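PDB 3PWX: putative flagellar hook-associated protein from Vibrio parahaemolyticus, which probably serves as a structural component of the bacterial flagellum. Local coordinates for residues G102-T107 with E120-V125; D124-T129 with D137-A142. One frame throughout, in Å; residues are numbered along the deposited sequence.

Overall arrangement
Both contacts belong to the non-helical region of a mainly helical chain, and their centres lie about 10 Å apart. They share D124 and V125: contact 1 ends on these residues and contact 2 begins there. Contact 1 is a surface contact between two loops, with G102 the buried residue among those that touch. Contact 2 is partly buried and includes the open end of the hairpin of strands 127-131 and 134-137. In each, an asparagine amide bonds to the facing segment through both its oxygen and its nitrogen. N122 reaches a threonine's backbone and hydroxyl, whereas N139 reaches backbone alone. G102 CA packs 3.8 Å from T141 CG2, so the two contacts touch directly.

Contact 1 of 2, residues G102-T107 with E120-V125; sequences GTKTDT and EGNSDV
The amide of N122 grips T103 at two points, its oxygen taking the backbone N-H and its nitrogen giving to the hydroxyl. T103 N lies 2.9 Å from N122 OD1. N122 ND2 lies 2.8 Å from T103 OG1, a nearly straight bond close to the amide plane. OD1 also accepts from D124 N at 3.0 Å, forming an Asx turn; the two N-H groups arrive from opposite faces of the carbonyl plane, which fixes the rotation of the amide. CG of N122 sits between its own backbone N and carbonyl carbon (chi1 68°), turning the amide toward T103. The T103 hydroxyl passes the link on, donating to D124 OD2 at 2.8 Å from above the carboxylate plane, while T103 CG2 rests 3.5 Å from D124 CB. G102, which has no side chain, brings its CA to 3.2 Å from N122 OD1. Farther along, the extended K104 chain runs past N122 ND2 to a weak bond from NZ to E120 O. Segment 102-107 follows helix 71-89 and leads toward strand 110-111; segment 120-125 lies in the loop between strands 118-119 and 127-131, with E120 and G121 backbone-bonded to A109.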
ATOM      1  N   GLY A 102      -4.853  -9.543 -12.724  1.00 53.59           N
ATOM      2  CA  GLY A 102      -3.839  -9.744 -11.723  1.00 53.77           C
ATOM      3  C   GLY A 102      -2.478  -9.427 -12.353  1.00 54.32           C
ATOM      4  O   GLY A 102      -2.342  -8.448 -13.043  1.00 54.23           O
ATOM      5  N   THR A 103      -1.436 -10.226 -12.116  1.00 55.04           N
ATOM      6  CA  THR A 103      -0.125  -9.879 -12.709  1.00 55.68           C
ATOM      7  C   THR A 103       0.111 -10.473 -14.091  1.00 56.52           C
ATOM      8  O   THR A 103       1.178 -10.277 -14.664  1.00 57.25           O
ATOM      9  CB  THR A 103       1.038 -10.293 -11.859  1.00 56.29           C
ATOM     10  OG1 THR A 103       0.822 -11.637 -11.415  1.00 56.76           O
ATOM     11  CG2 THR A 103       1.211  -9.327 -10.696  1.00 55.74           C
ATOM     12  N   LYS A 104      -0.849 -11.206 -14.616  1.00 56.56           N
ATOM     13  CA  LYS A 104      -0.716 -11.789 -15.970  1.00 57.54           C
ATOM     14  C   LYS A 104      -1.297 -10.779 -17.008  1.00 57.36           C
ATOM     15  O   LYS A 104      -2.355 -11.049 -17.619  1.00 57.36           O
ATOM     16  CB  LYS A 104      -1.471 -13.113 -16.055  1.00 57.85           C
ATOM     17  CG  LYS A 104      -1.100 -14.232 -15.111  1.00 58.22           C
ATOM     18  CD  LYS A 104      -1.897 -15.448 -15.579  1.00 58.70           C
ATOM     19  CE  LYS A 104      -1.615 -16.727 -14.824  1.00 59.36           C
ATOM     20  NZ  LYS A 104      -2.244 -17.869 -15.594  1.00 66.53           N
ATOM     21  N   THR A 105      -0.610  -9.640 -17.180  1.00 57.33           N
ATOM     22  CA  THR A 105      -1.135  -8.430 -17.826  1.00 57.06           C
ATOM     23  C   THR A 105      -1.376  -8.561 -19.331  1.00 58.09           C
ATOM     24  O   THR A 105      -2.152  -7.780 -19.903  1.00 58.00           O
ATOM     25  CB  THR A 105      -0.204  -7.214 -17.596  1.00 56.93           C
ATOM     26  OG1 THR A 105       1.147  -7.632 -17.794  1.00 57.85           O
ATOM     27  CG2 THR A 105      -0.304  -6.606 -16.110  1.00 56.41           C
ATOM     28  N   ASP A 106      -0.718  -9.529 -19.987  1.00 59.25           N
ATOM     29  CA  ASP A 106      -0.989  -9.821 -21.402  1.00 60.48           C
ATOM     30  C   ASP A 106      -1.940 -11.007 -21.625  1.00 60.70           C
ATOM     31  O   ASP A 106      -2.179 -11.447 -22.729  1.00 61.85           O
ATOM     32  CB  ASP A 106       0.319 -10.011 -22.151  1.00 61.92           C
ATOM     33  CG  ASP A 106       1.196  -8.795 -22.061  1.00 64.80           C
ATOM     34  OD1 ASP A 106       0.828  -7.751 -22.638  1.00 67.98           O
ATOM     35  OD2 ASP A 106       2.252  -8.867 -21.388  1.00 69.15           O
ATOM     36  N   THR A 107      -2.492 -11.532 -20.563  1.00 59.70           N
ATOM     37  CA  THR A 107      -3.381 -12.613 -20.748  1.00 59.93           C
ATOM     38  C   THR A 107      -4.815 -12.200 -20.338  1.00 58.82           C
ATOM     39  O   THR A 107      -5.010 -11.600 -19.283  1.00 57.67           O
ATOM     40  CB  THR A 107      -2.810 -13.948 -20.168  1.00 60.33           C
ATOM     41  OG1 THR A 107      -3.744 -14.547 -19.291  1.00 62.96           O
ATOM     42  CG2 THR A 107      -1.553 -13.734 -19.390  1.00 60.26           C
ATOM     43  N   GLU A 120      -8.578 -17.102 -16.352  1.00 58.27           N
ATOM     44  CA  GLU A 120      -7.110 -17.238 -16.477  1.00 59.16           C
ATOM     45  C   GLU A 120      -6.300 -16.142 -15.840  1.00 57.48           C
ATOM     46  O   GLU A 120      -5.106 -16.302 -15.713  1.00 59.73           O
ATOM     47  CB  GLU A 120      -6.673 -17.421 -17.912  1.00 61.20           C
ATOM     48  CG  GLU A 120      -6.507 -18.867 -18.302  1.00 66.65           C
ATOM     49  CD  GLU A 120      -6.829 -19.051 -19.767  1.00 75.22           C
ATOM     50  OE1 GLU A 120      -6.876 -18.001 -20.465  1.00 79.82           O
ATOM     51  OE2 GLU A 120      -7.071 -20.204 -20.227  1.00 75.42           O
ATOM     52  N   GLY A 121      -6.925 -15.044 -15.417  1.00 56.10           N
ATOM     53  CA  GLY A 121      -6.231 -14.031 -14.642  1.00 55.54           C
ATOM     54  C   GLY A 121      -5.837 -14.694 -13.341  1.00 55.54           C
ATOM     55  O   GLY A 121      -6.442 -15.718 -13.006  1.00 55.74           O
ATOM     56  N   ASN A 122      -4.855 -14.137 -12.619  1.00 55.46           N
ATOM     57  CA  ASN A 122      -4.544 -14.583 -11.272  1.00 55.56           C
ATOM     58  C   ASN A 122      -5.076 -13.496 -10.332  1.00 54.67           C
ATOM     59  O   ASN A 122      -5.783 -12.595 -10.786  1.00 54.04           O
ATOM     60  CB  ASN A 122      -3.021 -14.895 -11.096  1.00 56.43           C
ATOM     61  CG  ASN A 122      -2.124 -13.623 -11.182  1.00 56.18           C
ATOM     62  OD1 ASN A 122      -2.548 -12.543 -10.787  1.00 55.35           O
ATOM     63  ND2 ASN A 122      -0.933 -13.744 -11.707  1.00 56.98           N
ATOM     64  N   SER A 123      -4.749 -13.536  -9.037  1.00 54.78           N
ATOM     65  CA  SER A 123      -5.344 -12.550  -8.142  1.00 54.12           C
ATOM     66  C   SER A 123      -4.324 -11.676  -7.381  1.00 54.19           C
ATOM     67  O   SER A 123      -4.587 -11.141  -6.255  1.00 54.22           O
ATOM     68  CB  SER A 123      -6.354 -13.233  -7.240  1.00 54.18           C
ATOM     69  OG  SER A 123      -5.638 -13.948  -6.276  1.00 55.12           O
ATOM     70  N   ASP A 124      -3.156 -11.523  -8.011  1.00 54.53           N
ATOM     71  CA  ASP A 124      -2.082 -10.713  -7.512  1.00 54.69           C
ATOM     72  C   ASP A 124      -2.424  -9.234  -7.477  1.00 53.93           C
ATOM     73  O   ASP A 124      -3.118  -8.709  -8.369  1.00 53.40           O
ATOM     74  CB  ASP A 124      -0.881 -10.897  -8.431  1.00 55.28           C
ATOM     75  CG  ASP A 124      -0.143 -12.191  -8.170  1.00 57.50           C
ATOM     76  OD1 ASP A 124      -0.706 -13.036  -7.435  1.00 60.68           O
ATOM     77  OD2 ASP A 124       0.978 -12.361  -8.718  1.00 57.08           O
ATOM     78  N   VAL A 125      -1.868  -8.525  -6.517  1.00 54.03           N
ATOM     79  CA  VAL A 125      -2.106  -7.095  -6.464  1.00 53.46           C
ATOM     80  C   VAL A 125      -0.899  -6.403  -7.038  1.00 53.63           C
ATOM     81  O   VAL A 125       0.182  -6.890  -6.887  1.00 54.28           O
ATOM     82  CB  VAL A 125      -2.379  -6.588  -4.981  1.00 53.55           C
ATOM     83  CG1 VAL A 125      -3.691  -7.245  -4.482  1.00 53.52           C
ATOM     84  CG2 VAL A 125      -1.253  -6.956  -4.093  1.00 54.38           C
TER

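Contact 2 of 2, residues D124-T129 with D137-A142; sequences DVRVVT and DSNMTA
N139 bonds to the backbone of 124-129 with both ends of its amide. N139 ND2 donates to D124 O over 2.8 Å, almost perfectly straight (179° at the hydrogen) and lying in both the carbonyl and the amide planes. N139 OD1 accepts R126 N at 2.7 Å, with this donor well above the carbonyl plane. The chi1 of 67° places CG between the backbone N and carbonyl carbon of N139, and from there the amide spans two successive peptide groups. One residue earlier, S138 N gives to R126 O at 2.9 Å, a bond that the S138 hydroxyl supplements only weakly. D137 CA adds a C-H...O contact to R126 O at 3.4 Å. V127 and D137 form an antiparallel non-hydrogen-bonded pair, their CA atoms 4.4 Å apart, and V127 CG1 meets D137 OD1 at 3.5 Å on the face the two side chains share. V125 CB packs 3.7 Å from N139 OD1, and T141 CG2 lies 3.8 Å from D124 O. The contact takes in the open end of the hairpin of strands 127-131 and 134-137 and continues it toward helix 142-145, where T141 caps E144 N. V128 and S138 lie on L33 of helix 7-61, and selenomethionine M140 packs against helix 172-223.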
ATOM      1  N   ASP A 124      -3.156 -11.523  -8.011  1.00 54.53           N
ATOM      2  CA  ASP A 124      -2.082 -10.713  -7.512  1.00 54.69           C
ATOM      3  C   ASP A 124      -2.424  -9.234  -7.477  1.00 53.93           C
ATOM      4  O   ASP A 124      -3.118  -8.709  -8.369  1.00 53.40           O
ATOM      5  CB  ASP A 124      -0.881 -10.897  -8.431  1.00 55.28           C
ATOM      6  CG  ASP A 124      -0.143 -12.191  -8.170  1.00 57.50           C
ATOM      7  OD1 ASP A 124      -0.706 -13.036  -7.435  1.00 60.68           O
ATOM      8  OD2 ASP A 124       0.978 -12.361  -8.718  1.00 57.08           O
ATOM      9  N   VAL A 125      -1.868  -8.525  -6.517  1.00 54.03           N
ATOM     10  CA  VAL A 125      -2.106  -7.095  -6.464  1.00 53.46           C
ATOM     11  C   VAL A 125      -0.899  -6.403  -7.038  1.00 53.63           C
ATOM     12  O   VAL A 125       0.182  -6.890  -6.887  1.00 54.28           O
ATOM     13  CB  VAL A 125      -2.379  -6.588  -4.981  1.00 53.55           C
ATOM     14  CG1 VAL A 125      -3.691  -7.245  -4.482  1.00 53.52           C
ATOM     15  CG2 VAL A 125      -1.253  -6.956  -4.093  1.00 54.38           C
ATOM     16  N   ARG A 126      -1.105  -5.338  -7.784  1.00 53.17           N
ATOM     17  CA  ARG A 126      -0.064  -4.389  -8.062  1.00 53.32           C
ATOM     18  C   ARG A 126      -0.254  -3.230  -7.097  1.00 53.08           C
ATOM     19  O   ARG A 126      -1.406  -2.943  -6.591  1.00 52.71           O
ATOM     20  CB  ARG A 126      -0.211  -3.818  -9.470  1.00 53.15           C
ATOM     21  CG  ARG A 126       0.306  -4.689 -10.606  1.00 55.30           C
ATOM     22  CD  ARG A 126      -0.801  -5.452 -11.269  1.00 61.01           C
ATOM     23  NE  ARG A 126      -1.169  -4.972 -12.597  1.00 63.93           N
ATOM     24  CZ  ARG A 126      -2.405  -4.608 -12.926  1.00 68.63           C
ATOM     25  NH1 ARG A 126      -2.714  -4.226 -14.174  1.00 71.35           N
ATOM     26  NH2 ARG A 126      -3.353  -4.650 -12.007  1.00 69.98           N
ATOM     27  N   VAL A 127       0.858  -2.548  -6.870  1.00 53.40           N
ATOM     28  CA  VAL A 127       0.942  -1.404  -5.971  1.00 53.38           C
ATOM     29  C   VAL A 127       1.549  -0.202  -6.690  1.00 53.33           C
ATOM     30  O   VAL A 127       2.361  -0.323  -7.650  1.00 53.57           O
ATOM     31  CB  VAL A 127       1.853  -1.701  -4.748  1.00 54.07           C
ATOM     32  CG1 VAL A 127       1.426  -2.998  -4.055  1.00 54.38           C
ATOM     33  CG2 VAL A 127       3.295  -1.749  -5.154  1.00 54.61           C
ATOM     34  N   VAL A 128       1.204   0.951  -6.146  1.00 53.19           N
ATOM     35  CA  VAL A 128       1.740   2.240  -6.522  1.00 53.26           C
ATOM     36  C   VAL A 128       2.156   2.962  -5.255  1.00 53.62           C
ATOM     37  O   VAL A 128       1.393   2.991  -4.226  1.00 53.65           O
ATOM     38  CB  VAL A 128       0.611   3.028  -7.264  1.00 52.87           C
ATOM     39  CG1 VAL A 128       0.750   4.544  -7.142  1.00 53.03           C
ATOM     40  CG2 VAL A 128       0.618   2.616  -8.696  1.00 52.83           C
ATOM     41  N   THR A 129       3.335   3.572  -5.329  1.00 54.00           N
ATOM     42  CA  THR A 129       3.927   4.364  -4.227  1.00 54.50           C
ATOM     43  C   THR A 129       3.322   5.762  -4.237  1.00 54.35           C
ATOM     44  O   THR A 129       3.345   6.440  -5.271  1.00 54.17           O
ATOM     45  CB  THR A 129       5.409   4.471  -4.392  1.00 55.03           C
ATOM     46  OG1 THR A 129       5.938   3.156  -4.242  1.00 55.37           O
ATOM     47  CG2 THR A 129       6.042   5.369  -3.302  1.00 55.64           C
ATOM     48  N   ASP A 137      -2.735  -0.254  -3.099  1.00 53.07           N
ATOM     49  CA  ASP A 137      -3.051  -1.300  -4.088  1.00 52.70           C
ATOM     50  C   ASP A 137      -3.885  -0.687  -5.180  1.00 52.20           C
ATOM     51  O   ASP A 137      -4.767   0.093  -4.911  1.00 52.15           O
ATOM     52  CB  ASP A 137      -3.765  -2.495  -3.437  1.00 52.88           C
ATOM     53  CG  ASP A 137      -2.896  -3.193  -2.345  1.00 54.74           C
ATOM     54  OD1 ASP A 137      -1.615  -3.058  -2.319  1.00 54.27           O
ATOM     55  OD2 ASP A 137      -3.506  -3.905  -1.503  1.00 59.49           O
ATOM     56  N   SER A 138      -3.617  -1.032  -6.426  1.00 52.01           N
ATOM     57  CA  SER A 138      -4.156  -0.309  -7.574  1.00 51.79           C
ATOM     58  C   SER A 138      -4.949  -1.175  -8.504  1.00 51.64           C
ATOM     59  O   SER A 138      -5.581  -0.652  -9.461  1.00 52.62           O
ATOM     60  CB  SER A 138      -2.990   0.359  -8.328  1.00 51.96           C
ATOM     61  OG  SER A 138      -2.118  -0.628  -8.873  1.00 52.16           O
ATOM     62  N   ASN A 139      -5.014  -2.479  -8.254  1.00 51.67           N
ATOM     63  CA  ASN A 139      -5.890  -3.293  -9.105  1.00 51.59           C
ATOM     64  C   ASN A 139      -7.057  -4.042  -8.444  1.00 51.48           C
ATOM     65  O   ASN A 139      -7.059  -4.211  -7.225  1.00 52.50           O
ATOM     66  CB  ASN A 139      -5.063  -4.249  -9.943  1.00 51.87           C
ATOM     67  CG  ASN A 139      -4.366  -5.321  -9.119  1.00 53.65           C
ATOM     68  OD1 ASN A 139      -3.804  -5.081  -8.026  1.00 52.68           O
ATOM     69  ND2 ASN A 139      -4.379  -6.538  -9.664  1.00 55.93           N
HETATM   70  N   MSE A 140      -8.069  -4.426  -9.239  1.00 51.42           N
HETATM   71  CA  MSE A 140      -9.047  -5.430  -8.795  1.00 51.41           C
HETATM   72  C   MSE A 140      -8.833  -6.657  -9.682  1.00 51.59           C
HETATM   73  O   MSE A 140      -8.218  -6.545 -10.728  1.00 51.75           O
HETATM   74  CB  MSE A 140     -10.497  -4.948  -8.887  1.00 51.34           C
HETATM   75  CG  MSE A 140     -10.906  -3.841  -7.932  1.00 52.92           C
HETATM   76 SE   MSE A 140     -10.546  -4.220  -6.026  1.00 66.53          SE
HETATM   77  CE  MSE A 140     -11.727  -5.758  -5.777  1.00 62.27           C
ATOM     78  N   THR A 141      -9.249  -7.831  -9.223  1.00 51.70           N
ATOM     79  CA  THR A 141      -9.138  -8.993 -10.078  1.00 51.99           C
ATOM     80  C   THR A 141     -10.438  -9.720 -10.390  1.00 52.02           C
ATOM     81  O   THR A 141     -11.262  -9.941  -9.508  1.00 51.93           O
ATOM     82  CB  THR A 141      -8.056 -10.014  -9.635  1.00 52.40           C
ATOM     83  OG1 THR A 141      -8.513 -10.780  -8.509  1.00 52.53           O
ATOM     84  CG2 THR A 141      -6.780  -9.294  -9.395  1.00 52.46           C
ATOM     85  N   ALA A 142     -10.560 -10.134 -11.644  1.00 52.28           N
ATOM     86  CA  ALA A 142     -11.684 -10.999 -12.048  1.00 52.46           C
ATOM     87  C   ALA A 142     -11.642 -12.245 -11.173  1.00 52.62           C
ATOM     88  O   ALA A 142     -12.643 -12.729 -10.707  1.00 52.60           O
ATOM     89  CB  ALA A 142     -11.572 -11.357 -13.500  1.00 52.96           C
TER